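Local structure of alpha-Amylase (Thermotoga maritima, 2B5D) at residues I39-M44 / E359-L364; V206-F211 / F235-E240. The protein is named an alpha-amylase and belongs to glycosyl hydrolase family 57, with a strand-and-helix domain built around parallel strands and a helical C-terminal part. One frame throughout, in Å; residues are numbered along the deposited sequence.

Contact 1: residues I39-M44 / E359-L364; sequences IPLLMM and EGVFFL
V361 stands between P40 and L41, one methyl for each, and so illustrates how a single branched residue can fit two neighbours on an adjacent helix. Its CG2 lies 3.9 Å from CB of P40, while its CG1 turns to CD2 of L41 at 4.2 Å. The torsion makes this division possible: with chi1 at -42°, CG2 occupies the crowded position between the backbone N and the carbonyl carbon, and CG1 lies beside the N. L41 reaches the contact by the end of its side chain, whereas P40 meets it with CB, the ring carbon next to CA.

A second group of contacts belongs to M44. Its CG is anti to the backbone N, and the chain then bends at chi2 and again at chi3, which carries CE to 3.7 Å from CB of L364. The two side chains cross obliquely. On the way, M44 CG passes the carbonyl O of V361 at 4.2 Å.

These residues join helix 27-47, which follows strand 3-11, to helix 360-373, reached from strand 343-349 by way of the short helix 352-356. The two strands are parallel neighbours in the sheet, consistent with neighbouring helices on the outside of the distorted beta/alpha barrel of family 57. Their local axes run nearly alongside each other, 10.1 Å apart and crossing at -27°.

Backbone bonding is confined to each helix. M44 N donates to P40 O and L364 N to G360 O, while helix 27-47 is kinked at P40, whose N has no bond to the preceding turn. Beyond the interface, K365 and F368 extend the surface against M44, and the ring of F363 meets those of W246 and W357.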
loop_
_atom_site.group_PDB
_atom_site.type_symbol
_atom_site.label_atom_id
_atom_site.label_comp_id
_atom_site.label_asym_id
_atom_site.label_seq_id
_atom_site.Cartn_x
_atom_site.Cartn_y
_atom_site.Cartn_z
ATOM N N ILE A 39 13.487 -18.029 -29.693
ATOM C CA ILE A 39 13.243 -18.477 -31.083
ATOM C C ILE A 39 14.101 -17.720 -32.124
ATOM O O ILE A 39 14.631 -18.336 -33.037
ATOM C CB ILE A 39 11.708 -18.510 -31.433
ATOM C CG1 ILE A 39 11.032 -19.709 -30.754
ATOM C CG2 ILE A 39 11.458 -18.520 -32.961
ATOM C CD1 ILE A 39 9.469 -19.637 -30.706
ATOM N N PRO A 40 14.223 -16.380 -32.007
ATOM C CA PRO A 40 15.159 -15.659 -32.884
ATOM C C PRO A 40 16.627 -16.141 -32.788
ATOM O O PRO A 40 17.344 -16.043 -33.766
ATOM C CB PRO A 40 15.055 -14.210 -32.398
ATOM C CG PRO A 40 13.710 -14.107 -31.805
ATOM C CD PRO A 40 13.476 -15.454 -31.146
ATOM N N LEU A 41 17.070 -16.634 -31.629
ATOM C CA LEU A 41 18.365 -17.344 -31.556
ATOM C C LEU A 41 18.363 -18.599 -32.408
ATOM O O LEU A 41 19.273 -18.833 -33.190
ATOM C CB LEU A 41 18.743 -17.703 -30.115
ATOM C CG LEU A 41 19.178 -16.590 -29.161
ATOM C CD1 LEU A 41 19.454 -17.177 -27.780
ATOM C CD2 LEU A 41 20.406 -15.824 -29.683
ATOM N N LEU A 42 17.327 -19.400 -32.254
ATOM C CA LEU A 42 17.123 -20.562 -33.091
ATOM C C LEU A 42 17.136 -20.199 -34.577
ATOM O O LEU A 42 17.821 -20.832 -35.365
ATOM C CB LEU A 42 15.814 -21.262 -32.704
ATOM C CG LEU A 42 15.865 -22.518 -31.817
ATOM C CD1 LEU A 42 17.187 -22.693 -31.102
ATOM C CD2 LEU A 42 14.716 -22.533 -30.845
ATOM N N MET A 43 16.382 -19.176 -34.953
ATOM C CA MET A 43 16.366 -18.717 -36.330
ATOM C C MET A 43 17.757 -18.317 -36.812
ATOM O O MET A 43 18.193 -18.689 -37.900
ATOM C CB MET A 43 15.363 -17.575 -36.480
ATOM C CG MET A 43 13.977 -18.087 -36.873
ATOM S SD MET A 43 12.576 -17.081 -36.313
ATOM C CE MET A 43 13.281 -15.429 -36.264
ATOM N N MET A 44 18.457 -17.574 -35.976
ATOM C CA MET A 44 19.815 -17.177 -36.253
ATOM C C MET A 44 20.812 -18.345 -36.366
ATOM O O MET A 44 21.735 -18.268 -37.163
ATOM C CB MET A 44 20.245 -16.164 -35.196
ATOM C CG MET A 44 21.531 -15.401 -35.493
ATOM S SD MET A 44 23.024 -16.165 -34.797
ATOM C CE MET A 44 23.140 -15.387 -33.188
ATOM N N GLU A 359 17.247 -5.412 -31.730
ATOM C CA GLU A 359 18.155 -5.723 -32.824
ATOM C C GLU A 359 19.334 -6.572 -32.363
ATOM O O GLU A 359 20.216 -6.882 -33.156
ATOM C CB GLU A 359 18.677 -4.411 -33.441
ATOM C CG GLU A 359 17.575 -3.480 -34.003
ATOM C CD GLU A 359 16.940 -2.543 -32.968
ATOM O OE1 GLU A 359 17.093 -2.786 -31.757
ATOM O OE2 GLU A 359 16.294 -1.546 -33.363
ATOM N N GLY A 360 19.355 -6.925 -31.076
ATOM C CA GLY A 360 20.438 -7.697 -30.474
ATOM C C GLY A 360 20.823 -8.996 -31.169
ATOM O O GLY A 360 21.997 -9.314 -31.275
ATOM N N VAL A 361 19.861 -9.785 -31.625
ATOM C CA VAL A 361 20.284 -11.053 -32.220
ATOM C C VAL A 361 20.894 -10.820 -33.617
ATOM O O VAL A 361 21.823 -11.529 -34.008
ATOM C CB VAL A 361 19.204 -12.200 -32.166
ATOM C CG1 VAL A 361 18.488 -12.228 -30.792
ATOM C CG2 VAL A 361 18.216 -12.057 -33.276
ATOM N N PHE A 362 20.378 -9.801 -34.316
ATOM C CA PHE A 362 20.914 -9.317 -35.582
ATOM C C PHE A 362 22.357 -8.920 -35.399
ATOM O O PHE A 362 23.193 -9.271 -36.223
ATOM C CB PHE A 362 20.154 -8.073 -36.119
ATOM C CG PHE A 362 18.655 -8.264 -36.327
ATOM C CD1 PHE A 362 17.755 -7.266 -35.928
ATOM C CD2 PHE A 362 18.138 -9.402 -36.960
ATOM C CE1 PHE A 362 16.356 -7.405 -36.133
ATOM C CE2 PHE A 362 16.751 -9.550 -37.161
ATOM C CZ PHE A 362 15.861 -8.547 -36.750
ATOM N N PHE A 363 22.632 -8.136 -34.355
ATOM C CA PHE A 363 24.003 -7.825 -33.928
ATOM C C PHE A 363 24.857 -9.097 -33.673
ATOM O O PHE A 363 25.977 -9.234 -34.187
ATOM C CB PHE A 363 24.004 -6.912 -32.697
ATOM C CG PHE A 363 25.388 -6.669 -32.132
ATOM C CD1 PHE A 363 26.102 -5.512 -32.461
ATOM C CD2 PHE A 363 25.990 -7.610 -31.266
ATOM C CE1 PHE A 363 27.403 -5.293 -31.961
ATOM C CE2 PHE A 363 27.262 -7.399 -30.754
ATOM C CZ PHE A 363 27.984 -6.248 -31.113
ATOM N N LEU A 364 24.313 -10.027 -32.890
ATOM C CA LEU A 364 24.998 -11.263 -32.633
ATOM C C LEU A 364 25.384 -12.008 -33.896
ATOM O O LEU A 364 26.485 -12.598 -33.981
ATOM C CB LEU A 364 24.196 -12.166 -31.691
ATOM C CG LEU A 364 24.920 -12.321 -30.354
ATOM C CD1 LEU A 364 26.211 -13.076 -30.589
ATOM C CD2 LEU A 364 25.254 -10.974 -29.653
#

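Contact 2: residues V206-F211 / F235-E240; sequences VDSHAF and FARDPE
R237 leaves the end of its strand toward S208, and its side chain can be followed outward. CB lies 3.8 Å from S208 OG and close to V206 O. The chain then runs extended through CG to CD before bending at chi3 (83°), which swings the guanidinium over S208: OG lies above one face of the group, offset toward the rim. At the tip, NH2 approaches OD1 of D207 in a salt bridge whose modelled separation is too short to trust. W402 adds a cation-pi contact.

The backbones pair through a parallel beta bridge of V206 with A236. V206 N donates to F235 O at 3.0 Å, and V206 O receives R237 N at 3.1 Å. On the same face as V206, CB of A236 sits over the centre of the F211 ring, 3.5 Å from its centroid, a CH-pi contact. D207 OD2 accepts from H209 N, a capping bond in the turn that leads into the helix.

S208 OG donates to R237 O at 2.6 Å, so a hydroxyl takes up the pairing where strand bonding stops; the buried cation of R237 is probably stabilised by the W402 indole and the nearby D207 carboxylate, whose exact geometry is uncertain.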
loop_
_atom_site.group_PDB
_atom_site.type_symbol
_atom_site.label_atom_id
_atom_site.label_comp_id
_atom_site.label_asym_id
_atom_site.label_seq_id
_atom_site.Cartn_x
_atom_site.Cartn_y
_atom_site.Cartn_z
ATOM N N VAL A 206 33.455 -17.453 -13.296
ATOM C CA VAL A 206 33.501 -16.562 -12.154
ATOM C C VAL A 206 33.648 -15.088 -12.677
ATOM O O VAL A 206 33.949 -14.849 -13.853
ATOM C CB VAL A 206 34.685 -16.926 -11.207
ATOM C CG1 VAL A 206 34.557 -18.399 -10.617
ATOM C CG2 VAL A 206 35.976 -16.787 -11.922
ATOM N N ASP A 207 33.384 -14.161 -11.776
ATOM C CA ASP A 207 33.723 -12.777 -11.856
ATOM C C ASP A 207 35.249 -12.622 -11.828
ATOM O O ASP A 207 35.979 -13.438 -11.204
ATOM C CB ASP A 207 33.191 -12.052 -10.617
ATOM C CG ASP A 207 33.321 -10.523 -10.725
ATOM O OD1 ASP A 207 32.734 -9.958 -11.667
ATOM O OD2 ASP A 207 33.972 -9.873 -9.852
ATOM N N SER A 208 35.696 -11.514 -12.446
ATOM C CA SER A 208 37.064 -11.086 -12.537
ATOM C C SER A 208 37.730 -10.997 -11.200
ATOM O O SER A 208 38.913 -11.293 -11.082
ATOM C CB SER A 208 37.094 -9.658 -13.177
ATOM O OG SER A 208 36.586 -9.769 -14.476
ATOM N N HIS A 209 36.978 -10.577 -10.194
ATOM C CA HIS A 209 37.530 -10.461 -8.840
ATOM C C HIS A 209 38.011 -11.858 -8.247
ATOM O O HIS A 209 38.840 -11.930 -7.293
ATOM C CB HIS A 209 36.441 -9.867 -7.960
ATOM C CG HIS A 209 36.886 -9.573 -6.573
ATOM N ND1 HIS A 209 36.586 -10.400 -5.499
ATOM C CD2 HIS A 209 37.582 -8.527 -6.064
ATOM C CE1 HIS A 209 37.099 -9.879 -4.394
ATOM N NE2 HIS A 209 37.704 -8.743 -4.708
ATOM N N ALA A 210 37.450 -12.936 -8.783
ATOM C CA ALA A 210 37.849 -14.281 -8.365
ATOM C C ALA A 210 39.315 -14.561 -8.693
ATOM O O ALA A 210 39.968 -15.347 -7.983
ATOM C CB ALA A 210 36.929 -15.368 -9.017
ATOM N N PHE A 211 39.828 -13.951 -9.774
ATOM C CA PHE A 211 41.249 -14.086 -10.146
ATOM C C PHE A 211 42.062 -12.972 -9.517
ATOM O O PHE A 211 43.190 -13.219 -9.043
ATOM C CB PHE A 211 41.469 -14.027 -11.642
ATOM C CG PHE A 211 41.007 -15.262 -12.428
ATOM C CD1 PHE A 211 41.532 -15.512 -13.703
ATOM C CD2 PHE A 211 40.096 -16.177 -11.895
ATOM C CE1 PHE A 211 41.119 -16.625 -14.462
ATOM C CE2 PHE A 211 39.657 -17.274 -12.634
ATOM C CZ PHE A 211 40.176 -17.512 -13.921
ATOM N N PHE A 235 36.556 -20.017 -15.807
ATOM C CA PHE A 235 36.688 -18.990 -16.862
ATOM C C PHE A 235 36.302 -17.642 -16.268
ATOM O O PHE A 235 35.208 -17.524 -15.784
ATOM C CB PHE A 235 35.717 -19.287 -17.977
ATOM C CG PHE A 235 36.129 -20.430 -18.881
ATOM C CD1 PHE A 235 35.697 -21.740 -18.632
ATOM C CD2 PHE A 235 36.927 -20.208 -19.969
ATOM C CE1 PHE A 235 36.056 -22.802 -19.493
ATOM C CE2 PHE A 235 37.313 -21.253 -20.824
ATOM C CZ PHE A 235 36.855 -22.546 -20.614
ATOM N N ALA A 236 37.201 -16.665 -16.226
ATOM C CA ALA A 236 36.862 -15.383 -15.641
ATOM C C ALA A 236 36.420 -14.375 -16.719
ATOM O O ALA A 236 36.996 -14.275 -17.819
ATOM C CB ALA A 236 37.950 -14.828 -14.738
ATOM N N ARG A 237 35.331 -13.700 -16.394
ATOM C CA ARG A 237 34.786 -12.533 -17.145
ATOM C C ARG A 237 35.866 -11.542 -17.604
ATOM O O ARG A 237 36.622 -11.036 -16.768
ATOM C CB ARG A 237 33.862 -11.766 -16.183
ATOM C CG ARG A 237 32.586 -11.405 -16.731
ATOM C CD ARG A 237 31.827 -10.644 -15.703
ATOM N NE ARG A 237 32.187 -9.222 -15.671
ATOM C CZ ARG A 237 32.789 -8.698 -14.628
ATOM N NH1 ARG A 237 33.146 -7.422 -14.573
ATOM N NH2 ARG A 237 33.050 -9.521 -13.627
ATOM N N ASP A 238 35.870 -11.208 -18.888
ATOM C CA ASP A 238 36.669 -10.044 -19.389
ATOM C C ASP A 238 35.928 -8.770 -19.011
ATOM O O ASP A 238 34.854 -8.502 -19.537
ATOM C CB ASP A 238 36.868 -10.115 -20.928
ATOM C CG ASP A 238 37.483 -8.823 -21.522
ATOM O OD1 ASP A 238 38.132 -7.998 -20.813
ATOM O OD2 ASP A 238 37.310 -8.660 -22.728
ATOM N N PRO A 239 36.488 -7.993 -18.096
ATOM C CA PRO A 239 35.789 -6.817 -17.608
ATOM C C PRO A 239 35.751 -5.669 -18.671
ATOM O O PRO A 239 34.995 -4.714 -18.512
ATOM C CB PRO A 239 36.646 -6.379 -16.408
ATOM C CG PRO A 239 38.079 -6.943 -16.749
ATOM C CD PRO A 239 37.871 -8.123 -17.579
ATOM N N GLU A 240 36.593 -5.762 -19.697
ATOM C CA GLU A 240 36.553 -4.885 -20.853
ATOM C C GLU A 240 35.374 -5.208 -21.738
ATOM O O GLU A 240 34.955 -4.345 -22.526
ATOM C CB GLU A 240 37.839 -4.982 -21.678
ATOM C CG GLU A 240 39.037 -4.533 -20.937
ATOM C CD GLU A 240 40.225 -4.299 -21.855
ATOM O OE1 GLU A 240 41.343 -4.110 -21.330
ATOM O OE2 GLU A 240 40.054 -4.302 -23.090
#

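In the fold
The centres of contacts 1 and 2 lie 26 Å apart and their nearest atoms about 11 Å, so any relation between them is indirect. In sequence, both segments of contact 2 fall between those of contact 1. Strand 343-349 provides one route: it leads through helix 352-356 to helix 360-373 of contact 1, while its V345 and P347 pack on F235 and R237 of contact 2. Helix 309-338 is another, touching F363 through H319 and F323, and D238 through K327. Contact 1 thus joins helices outside the sheet, and contact 2 joins the ends of two parallel strands and the loops and helix start that follow them. A second subunit approaches contact 2, where its W212 packs on P239, but does not touch contact 1.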